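Local coordinates for ABC transporter substrate binding protein (Ribose) (Agrobacterium vitis S4, PDB 4WT7), which probably binds sugars or sugar alcohols outside the cytoplasm for delivery to an ABC importer, and holds D-allitol in the cleft between its two lobes, at residues A40-F45 with Q49-Q54; T83-K88 with L106-D111; K139-Q144 with A267-A272. All coordinates share one frame; numbering follows the deposited sequence.

Contact 1. Residues A40-F45 with Q49-Q54; sequences AGTDHF and QAYNAQ. With X9X (D-allitol), chain C.
Q49 lays its CG over one face of the F45 ring, a CH-pi contact with 3.9 Å from Q49 CG to the ring centroid, displaced toward the rim near CE1. The Q49 amide and the ring are almost parallel, their planes 6° apart. F45 CG is anti to the backbone N (chi1 173°), and the ring offers a face to Q49, whose chain bends at chi2. The same two residues are joined through the backbone, Q49 N donating to F45 O over 3.0 Å in the first turn of helix 45-60. A second touch lies further back along the loop: T42 CG2 comes to 3.4 Å from Y51 CD2, meeting the ring obliquely. Between these two touches sits H44, at the N-cap of helix 45-60; it leaves its backbone pointing away from 49-54, and its ring edge meets the allitol. H44 NE2 donates to allitol OAF, 2.8 Å away, along a nearly straight line (167°). Behind it, H44 ND1 donates to D43 OD1, also at 2.8 Å, with the carboxylate oxygen in the imidazole plane although the bond meets it from above the carboxylate's own plane. With both nitrogens donating, the ring's rotation is fixed, and D43 would probably favour a charged imidazolium. D47, D120, R170, D251 and Q273 also hydrogen-bond the allitol. Further out, T42 OG1 is hydrogen-bonded to D69 on a neighbouring strand, Y51 rests on I37, T39 and L95, and F45 and Q49 both lean on P275 at the start of another helix. This is the first beta-alpha turn of a type I periplasmic binding protein, whose loop after strand 34-39 lines the sugar cleft.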
loop_
_atom_site.group_PDB
_atom_site.type_symbol
_atom_site.label_atom_id
_atom_site.label_comp_id
_atom_site.label_asym_id
_atom_site.label_seq_id
_atom_site.Cartn_x
_atom_site.Cartn_y
_atom_site.Cartn_z
ATOM N N ALA A 40 6.327 -2.103 9.515
ATOM C CA ALA A 40 7.563 -1.634 8.901
ATOM C C ALA A 40 7.764 -0.121 9.187
ATOM O O ALA A 40 8.886 0.330 9.373
ATOM C CB ALA A 40 7.555 -1.888 7.415
ATOM N N GLY A 41 6.680 0.658 9.202
ATOM C CA GLY A 41 6.771 2.083 9.546
ATOM C C GLY A 41 5.411 2.690 9.820
ATOM O O GLY A 41 4.404 1.984 9.769
ATOM N N THR A 42 5.395 3.994 10.106
ATOM C CA THR A 42 4.158 4.747 10.222
ATOM C C THR A 42 4.262 6.130 9.554
ATOM O O THR A 42 3.607 7.054 10.006
ATOM C CB THR A 42 3.851 5.071 11.693
ATOM O OG1 THR A 42 5.023 5.662 12.289
ATOM C CG2 THR A 42 3.456 3.833 12.446
ATOM N N ASP A 43 5.095 6.276 8.524
ATOM C CA ASP A 43 5.499 7.605 8.080
ATOM C C ASP A 43 4.554 8.221 7.056
ATOM O O ASP A 43 4.834 9.303 6.537
ATOM C CB ASP A 43 6.906 7.553 7.474
ATOM C CG ASP A 43 6.879 7.197 6.005
ATOM O OD1 ASP A 43 6.200 6.216 5.661
ATOM O OD2 ASP A 43 7.502 7.933 5.181
ATOM N N HIS A 44 3.463 7.535 6.725
ATOM C CA HIS A 44 2.412 8.148 5.918
ATOM C C HIS A 44 1.069 7.498 6.162
ATOM O O HIS A 44 0.963 6.557 6.936
ATOM C CB HIS A 44 2.749 8.069 4.435
ATOM C CG HIS A 44 2.835 6.676 3.908
ATOM N ND1 HIS A 44 3.964 5.895 4.065
ATOM C CD2 HIS A 44 1.966 5.924 3.196
ATOM C CE1 HIS A 44 3.770 4.719 3.491
ATOM N NE2 HIS A 44 2.569 4.719 2.946
ATOM N N PHE A 45 0.065 7.985 5.444
ATOM C CA PHE A 45 -1.349 7.759 5.768
ATOM C C PHE A 45 -1.724 6.301 5.940
ATOM O O PHE A 45 -2.266 5.918 6.974
ATOM C CB PHE A 45 -2.217 8.369 4.671
ATOM C CG PHE A 45 -3.664 8.069 4.807
ATOM C CD1 PHE A 45 -4.438 8.720 5.768
ATOM C CD2 PHE A 45 -4.270 7.158 3.960
ATOM C CE1 PHE A 45 -5.805 8.449 5.862
ATOM C CE2 PHE A 45 -5.623 6.890 4.052
ATOM C CZ PHE A 45 -6.388 7.522 5.007
ATOM N N GLN A 49 -2.563 4.705 9.744
ATOM C CA GLN A 49 -3.962 4.287 9.942
ATOM C C GLN A 49 -4.151 2.799 10.332
ATOM O O GLN A 49 -4.875 2.453 11.264
ATOM C CB GLN A 49 -4.718 4.544 8.659
ATOM C CG GLN A 49 -4.896 6.009 8.334
ATOM C CD GLN A 49 -5.998 6.619 9.170
ATOM O OE1 GLN A 49 -7.163 6.170 9.137
ATOM N NE2 GLN A 49 -5.628 7.592 9.974
ATOM N N ALA A 50 -3.507 1.929 9.577
ATOM C CA ALA A 50 -3.561 0.489 9.801
ATOM C C ALA A 50 -2.932 0.102 11.153
ATOM O O ALA A 50 -3.450 -0.707 11.888
ATOM C CB ALA A 50 -2.811 -0.225 8.623
ATOM N N TYR A 51 -1.778 0.674 11.448
ATOM C CA TYR A 51 -1.112 0.475 12.719
ATOM C C TYR A 51 -1.972 0.943 13.880
ATOM O O TYR A 51 -2.287 0.149 14.771
ATOM C CB TYR A 51 0.248 1.177 12.691
ATOM C CG TYR A 51 1.171 0.984 13.898
ATOM C CD1 TYR A 51 1.706 -0.268 14.211
ATOM C CD2 TYR A 51 1.547 2.074 14.681
ATOM C CE1 TYR A 51 2.565 -0.433 15.280
ATOM C CE2 TYR A 51 2.399 1.931 15.754
ATOM C CZ TYR A 51 2.915 0.668 16.041
ATOM O OH TYR A 51 3.779 0.512 17.091
ATOM N N ASN A 52 -2.387 2.209 13.893
ATOM C CA ASN A 52 -3.225 2.692 15.001
ATOM C C ASN A 52 -4.536 1.903 15.228
ATOM O O ASN A 52 -4.940 1.641 16.375
ATOM C CB ASN A 52 -3.523 4.192 14.836
ATOM C CG ASN A 52 -2.311 5.040 15.162
ATOM O OD1 ASN A 52 -1.347 4.541 15.722
ATOM N ND2 ASN A 52 -2.357 6.326 14.814
ATOM N N ALA A 53 -5.185 1.517 14.140
ATOM C CA ALA A 53 -6.463 0.834 14.235
ATOM C C ALA A 53 -6.289 -0.564 14.800
ATOM O O ALA A 53 -7.213 -1.107 15.384
ATOM C CB ALA A 53 -7.123 0.760 12.867
ATOM N N GLN A 54 -5.126 -1.173 14.595
ATOM C CA GLN A 54 -4.872 -2.481 15.201
ATOM C C GLN A 54 -4.730 -2.305 16.725
ATOM O O GLN A 54 -5.320 -3.035 17.522
ATOM C CB GLN A 54 -3.568 -3.084 14.670
ATOM C CG GLN A 54 -3.634 -3.730 13.342
ATOM C CD GLN A 54 -2.257 -4.160 12.870
ATOM O OE1 GLN A 54 -1.800 -5.254 13.191
ATOM N NE2 GLN A 54 -1.575 -3.282 12.123
HETATM O OAA X9X C . 5.074 -0.420 0.732
HETATM C CAG X9X C . 4.703 0.867 0.391
HETATM C CAI X9X C . 3.247 1.193 0.316
HETATM O OAC X9X C . 2.631 0.601 -0.803
HETATM C CAK X9X C . 2.559 0.910 1.619
HETATM O OAE X9X C . 3.290 1.576 2.575
HETATM C CAL X9X C . 1.153 1.513 1.660
HETATM O OAF X9X C . 1.179 2.875 1.405
HETATM C CAJ X9X C . 0.084 0.820 0.840
HETATM O OAD X9X C . 0.084 1.172 -0.500
HETATM C CAH X9X C . 0.019 -0.687 0.981
HETATM O OAB X9X C . -1.259 -1.257 0.798
#

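Contact 2. Residues T83-K88 with L106-D111; sequences TLIAQK and LKRARD
I85 reaches across to A109 with its ethyl arm, CG1 and CD1 both lying against the small residue. The two segments belong to helices 74-87 and 99-111, neighbours on one face of the parallel sheet in the Rossmann-like first lobe; they are the helices of consecutive beta-alpha-beta crossovers through strands 64-69, 91-95 and 116-119. A chi1 of -69° sets I85 CG1 opposite its own carbonyl carbon, and from there the extended arm carries CD1 over the backbone of the other helix, 3.7 Å from A109 N. Its CG1 lies 3.8 Å from A109 CB, so that the alanine methyl packs against the side of the isoleucine chain. With only a methyl at A109 the backbones come near each other, 5.7 Å from I85 CA to A109 CA. R108 borders I85 CD1 on the outer side: R108 CG lies 3.8 Å from I85 CD1, after which the chain bends at chi2 and again at chi3. The arginine contributes its aliphatic root, not its guanidinium, to this van der Waals contact. Toward the sheet, L84 fills in on L66, V68 and I92, while A109 itself touches V116 and L106 touches Q94. At K88 phi turns positive as the chain leaves helical geometry, and K88 NZ is hydrogen-bonded to A112 O just beyond the second segment. One turn apart on the solvent side of helix 99-111, K107 NZ forms a salt bridge of 2.9 Å to D111 OD2, using the syn lone pair of that oxygen.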
loop_
_atom_site.group_PDB
_atom_site.type_symbol
_atom_site.label_atom_id
_atom_site.label_comp_id
_atom_site.label_asym_id
_atom_site.label_seq_id
_atom_site.Cartn_x
_atom_site.Cartn_y
_atom_site.Cartn_z
ATOM N N THR A 83 12.414 -9.699 19.228
ATOM C CA THR A 83 12.018 -9.414 20.579
ATOM C C THR A 83 10.563 -9.861 20.806
ATOM O O THR A 83 10.270 -10.416 21.849
ATOM C CB THR A 83 12.130 -7.917 20.919
ATOM O OG1 THR A 83 13.515 -7.517 20.913
ATOM C CG2 THR A 83 11.489 -7.638 22.262
ATOM N N LEU A 84 9.659 -9.584 19.866
ATOM C CA LEU A 84 8.279 -10.067 20.013
ATOM C C LEU A 84 8.260 -11.595 20.155
ATOM O O LEU A 84 7.494 -12.151 20.949
ATOM C CB LEU A 84 7.426 -9.656 18.835
ATOM C CG LEU A 84 6.998 -8.192 18.771
ATOM C CD1 LEU A 84 6.147 -7.972 17.492
ATOM C CD2 LEU A 84 6.247 -7.771 20.037
ATOM N N ILE A 85 9.107 -12.266 19.397
ATOM C CA ILE A 85 9.178 -13.730 19.480
ATOM C C ILE A 85 9.612 -14.187 20.868
ATOM O O ILE A 85 8.994 -15.107 21.453
ATOM C CB ILE A 85 10.084 -14.345 18.398
ATOM C CG1 ILE A 85 9.420 -14.165 17.025
ATOM C CG2 ILE A 85 10.254 -15.850 18.675
ATOM C CD1 ILE A 85 10.298 -14.418 15.839
ATOM N N ALA A 86 10.639 -13.532 21.409
ATOM C CA ALA A 86 11.144 -13.844 22.748
ATOM C C ALA A 86 10.046 -13.607 23.780
ATOM O O ALA A 86 10.084 -14.137 24.901
ATOM C CB ALA A 86 12.369 -12.953 23.080
ATOM N N GLN A 87 9.100 -12.754 23.419
ATOM C CA GLN A 87 8.029 -12.433 24.346
ATOM C C GLN A 87 6.921 -13.477 24.347
ATOM O O GLN A 87 6.105 -13.490 25.248
ATOM C CB GLN A 87 7.450 -11.034 24.074
ATOM C CG GLN A 87 8.344 -9.849 24.395
ATOM C CD GLN A 87 9.170 -10.030 25.636
ATOM O OE1 GLN A 87 10.394 -10.114 25.577
ATOM N NE2 GLN A 87 8.526 -10.082 26.770
ATOM N N LYS A 88 6.889 -14.362 23.355
ATOM C CA LYS A 88 5.818 -15.365 23.235
ATOM C C LYS A 88 4.409 -14.844 23.545
ATOM O O LYS A 88 3.715 -15.360 24.413
ATOM C CB LYS A 88 6.124 -16.602 24.089
ATOM C CG LYS A 88 7.170 -17.492 23.472
ATOM C CD LYS A 88 6.544 -18.454 22.413
ATOM C CE LYS A 88 5.428 -19.344 23.021
ATOM N NZ LYS A 88 4.619 -20.075 21.966
ATOM N N LEU A 106 8.956 -14.301 10.378
ATOM C CA LEU A 106 7.599 -14.793 10.478
ATOM C C LEU A 106 7.666 -16.341 10.616
ATOM O O LEU A 106 6.904 -16.947 11.386
ATOM C CB LEU A 106 6.823 -14.433 9.230
ATOM C CG LEU A 106 6.705 -12.940 8.874
ATOM C CD1 LEU A 106 5.779 -12.777 7.682
ATOM C CD2 LEU A 106 6.259 -12.112 10.025
ATOM N N LYS A 107 8.575 -16.972 9.881
ATOM C CA LYS A 107 8.722 -18.436 9.995
ATOM C C LYS A 107 9.164 -18.835 11.425
ATOM O O LYS A 107 8.578 -19.729 12.049
ATOM C CB LYS A 107 9.715 -18.989 8.950
ATOM C CG LYS A 107 9.933 -20.527 9.042
ATOM C CD LYS A 107 10.970 -21.014 8.001
ATOM C CE LYS A 107 10.886 -22.552 7.800
ATOM N NZ LYS A 107 11.086 -23.237 9.119
ATOM N N ARG A 108 10.173 -18.141 11.935
ATOM C CA ARG A 108 10.690 -18.386 13.258
ATOM C C ARG A 108 9.575 -18.260 14.289
ATOM O O ARG A 108 9.478 -19.043 15.207
ATOM C CB ARG A 108 11.829 -17.383 13.533
ATOM C CG ARG A 108 12.443 -17.468 14.893
ATOM C CD ARG A 108 13.186 -18.797 15.115
ATOM N NE ARG A 108 14.421 -18.905 14.324
ATOM C CZ ARG A 108 15.601 -18.405 14.701
ATOM N NH1 ARG A 108 15.738 -17.762 15.859
ATOM N NH2 ARG A 108 16.657 -18.563 13.924
ATOM N N ALA A 109 8.705 -17.277 14.118
ATOM C CA ALA A 109 7.617 -17.058 15.075
ATOM C C ALA A 109 6.669 -18.292 15.085
ATOM O O ALA A 109 6.364 -18.878 16.130
ATOM C CB ALA A 109 6.865 -15.800 14.700
ATOM N N ARG A 110 6.226 -18.695 13.907
ATOM C CA ARG A 110 5.398 -19.898 13.774
ATOM C C ARG A 110 6.079 -21.142 14.407
ATOM O O ARG A 110 5.439 -21.943 15.100
ATOM C CB ARG A 110 5.124 -20.171 12.291
ATOM C CG ARG A 110 4.359 -19.087 11.601
ATOM C CD ARG A 110 2.965 -18.943 12.185
ATOM N NE ARG A 110 2.273 -20.210 12.247
ATOM C CZ ARG A 110 1.648 -20.793 11.227
ATOM N NH1 ARG A 110 1.049 -21.961 11.398
ATOM N NH2 ARG A 110 1.611 -20.223 10.031
ATOM N N ASP A 111 7.374 -21.292 14.126
ATOM C CA ASP A 111 8.150 -22.430 14.591
ATOM C C ASP A 111 8.210 -22.369 16.119
ATOM O O ASP A 111 8.275 -23.385 16.787
ATOM C CB ASP A 111 9.570 -22.406 13.999
ATOM C CG ASP A 111 9.620 -22.810 12.512
ATOM O OD1 ASP A 111 8.616 -23.333 11.973
ATOM O OD2 ASP A 111 10.687 -22.605 11.870
#

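Contact 3. Residues K139-Q144 with A267-A272; sequences KDLALQ and AAADVA
A269 turns its methyl toward helix 134-148 and is met there by two side chains. Q144 CG comes to 3.9 Å from A269 CB, and L141 CD1 lies 4.2 Å from the same methyl. The glutamine offers its aliphatic part here: chi1 of 178° swings Q144 CG opposite its own N, the chain then bends at chi2, and the amide beyond is held by N307 through OE1 and by D148 through NE2. D270, next in the strand, points the other way, to the far face of the sheet, where its OD1 accepts from G252 N and helix 254-260 packs against it. This alternation belongs to the alpha/beta layering of the second lobe, in which helix 134-148 lies on one face of a mixed sheet and runs antiparallel to strand 267-272, at 173° with the two segment axes 9.1 Å apart. V271 returns to the helix side. The V271 and L141 side chains cross obliquely, V271 CG2 lying 4.1 Å from L141 CB and also touching L141 CD1, so the leucine spans both V271 and A269. L305, on the adjacent antiparallel strand, flanks this patch by touching V271, Q144 and D140. In-sheet, V271 bonds through its backbone to G249 and D251. A272 closes the strand, and the following Q273 donates from NE2 to the bound allitol.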
loop_
_atom_site.group_PDB
_atom_site.type_symbol
_atom_site.label_atom_id
_atom_site.label_comp_id
_atom_site.label_asym_id
_atom_site.label_seq_id
_atom_site.Cartn_x
_atom_site.Cartn_y
_atom_site.Cartn_z
ATOM N N LYS A 139 -5.472 -3.870 -11.884
ATOM C CA LYS A 139 -6.108 -3.904 -13.204
ATOM C C LYS A 139 -7.011 -2.664 -13.452
ATOM O O LYS A 139 -7.041 -2.071 -14.548
ATOM C CB LYS A 139 -6.924 -5.206 -13.334
ATOM C CG LYS A 139 -8.177 -5.048 -14.185
ATOM C CD LYS A 139 -9.223 -6.068 -13.850
ATOM C CE LYS A 139 -10.169 -5.598 -12.787
ATOM N NZ LYS A 139 -11.521 -5.413 -13.369
ATOM N N ASP A 140 -7.784 -2.299 -12.442
ATOM C CA ASP A 140 -8.652 -1.168 -12.564
ATOM C C ASP A 140 -7.847 0.109 -12.799
ATOM O O ASP A 140 -8.231 0.934 -13.615
ATOM C CB ASP A 140 -9.523 -1.009 -11.309
ATOM C CG ASP A 140 -10.629 -2.063 -11.206
ATOM O OD1 ASP A 140 -11.039 -2.667 -12.229
ATOM O OD2 ASP A 140 -11.080 -2.283 -10.072
ATOM N N LEU A 141 -6.769 0.300 -12.044
ATOM C CA LEU A 141 -5.947 1.486 -12.218
ATOM C C LEU A 141 -5.358 1.492 -13.650
ATOM O O LEU A 141 -5.461 2.482 -14.395
ATOM C CB LEU A 141 -4.848 1.542 -11.145
ATOM C CG LEU A 141 -3.943 2.763 -11.121
ATOM C CD1 LEU A 141 -4.823 3.965 -10.899
ATOM C CD2 LEU A 141 -2.888 2.672 -10.015
ATOM N N ALA A 142 -4.841 0.352 -14.078
ATOM C CA ALA A 142 -4.194 0.275 -15.370
ATOM C C ALA A 142 -5.190 0.560 -16.499
ATOM O O ALA A 142 -4.879 1.263 -17.452
ATOM C CB ALA A 142 -3.507 -1.087 -15.557
ATOM N N LEU A 143 -6.397 0.010 -16.396
ATOM C CA LEU A 143 -7.392 0.215 -17.441
ATOM C C LEU A 143 -7.797 1.691 -17.496
ATOM O O LEU A 143 -8.028 2.249 -18.568
ATOM C CB LEU A 143 -8.607 -0.700 -17.236
ATOM C CG LEU A 143 -8.319 -2.176 -17.542
ATOM C CD1 LEU A 143 -9.432 -3.091 -17.005
ATOM C CD2 LEU A 143 -8.176 -2.363 -19.032
ATOM N N GLN A 144 -7.877 2.314 -16.328
ATOM C CA GLN A 144 -8.189 3.730 -16.266
ATOM C C GLN A 144 -7.085 4.506 -16.977
ATOM O O GLN A 144 -7.348 5.392 -17.788
ATOM C CB GLN A 144 -8.323 4.194 -14.820
ATOM C CG GLN A 144 -8.606 5.703 -14.700
ATOM C CD GLN A 144 -10.080 5.990 -14.722
ATOM O OE1 GLN A 144 -10.814 5.486 -13.882
ATOM N NE2 GLN A 144 -10.530 6.782 -15.684
ATOM N N ALA A 267 -3.400 15.024 -11.366
ATOM C CA ALA A 267 -3.721 13.794 -10.656
ATOM C C ALA A 267 -5.049 13.247 -11.173
ATOM O O ALA A 267 -6.128 13.871 -11.000
ATOM C CB ALA A 267 -3.772 14.052 -9.169
ATOM N N ALA A 268 -4.979 12.075 -11.799
ATOM C CA ALA A 268 -6.104 11.585 -12.594
ATOM C C ALA A 268 -6.938 10.495 -11.909
ATOM O O ALA A 268 -8.142 10.420 -12.083
ATOM C CB ALA A 268 -5.591 11.086 -13.954
ATOM N N ALA A 269 -6.279 9.641 -11.144
ATOM C CA ALA A 269 -6.930 8.511 -10.487
ATOM C C ALA A 269 -6.095 8.011 -9.302
ATOM O O ALA A 269 -4.860 8.025 -9.335
ATOM C CB ALA A 269 -7.173 7.398 -11.452
ATOM N N ASP A 270 -6.794 7.595 -8.239
ATOM C CA ASP A 270 -6.138 7.086 -7.022
ATOM C C ASP A 270 -7.103 6.067 -6.492
ATOM O O ASP A 270 -8.259 6.404 -6.204
ATOM C CB ASP A 270 -5.969 8.212 -6.010
ATOM C CG ASP A 270 -5.217 7.804 -4.764
ATOM O OD1 ASP A 270 -4.886 6.590 -4.591
ATOM O OD2 ASP A 270 -4.931 8.726 -3.949
ATOM N N VAL A 271 -6.693 4.816 -6.429
ATOM C CA VAL A 271 -7.582 3.796 -5.855
ATOM C C VAL A 271 -7.517 3.852 -4.323
ATOM O O VAL A 271 -6.495 3.534 -3.695
ATOM C CB VAL A 271 -7.247 2.369 -6.360
ATOM C CG1 VAL A 271 -8.252 1.380 -5.783
ATOM C CG2 VAL A 271 -7.256 2.312 -7.916
ATOM N N ALA A 272 -8.620 4.251 -3.718
ATOM C CA ALA A 272 -8.645 4.389 -2.277
ATOM C C ALA A 272 -8.711 3.014 -1.635
ATOM O O ALA A 272 -9.502 2.136 -2.055
ATOM C CB ALA A 272 -9.797 5.229 -1.839
#

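Contacts 1 and 2 both belong to the first lobe and contact 3 to the second, with the allitol cleft between. Contact 1 touches the ligand directly through H44; contact 3 stands just behind the opposite wall, the V271 side chain about 9 Å from the allitol. Their nearest atoms are about 7 Å apart, although their centres lie 23 Å apart. Contact 2 is remote from the sugar: its centre is 21 Å from that of contact 1 and 38 Å from that of contact 3. Within the first lobe, helix 45-60 of contact 1 and the helix pair of contact 2 pack on opposite faces of the same parallel sheet.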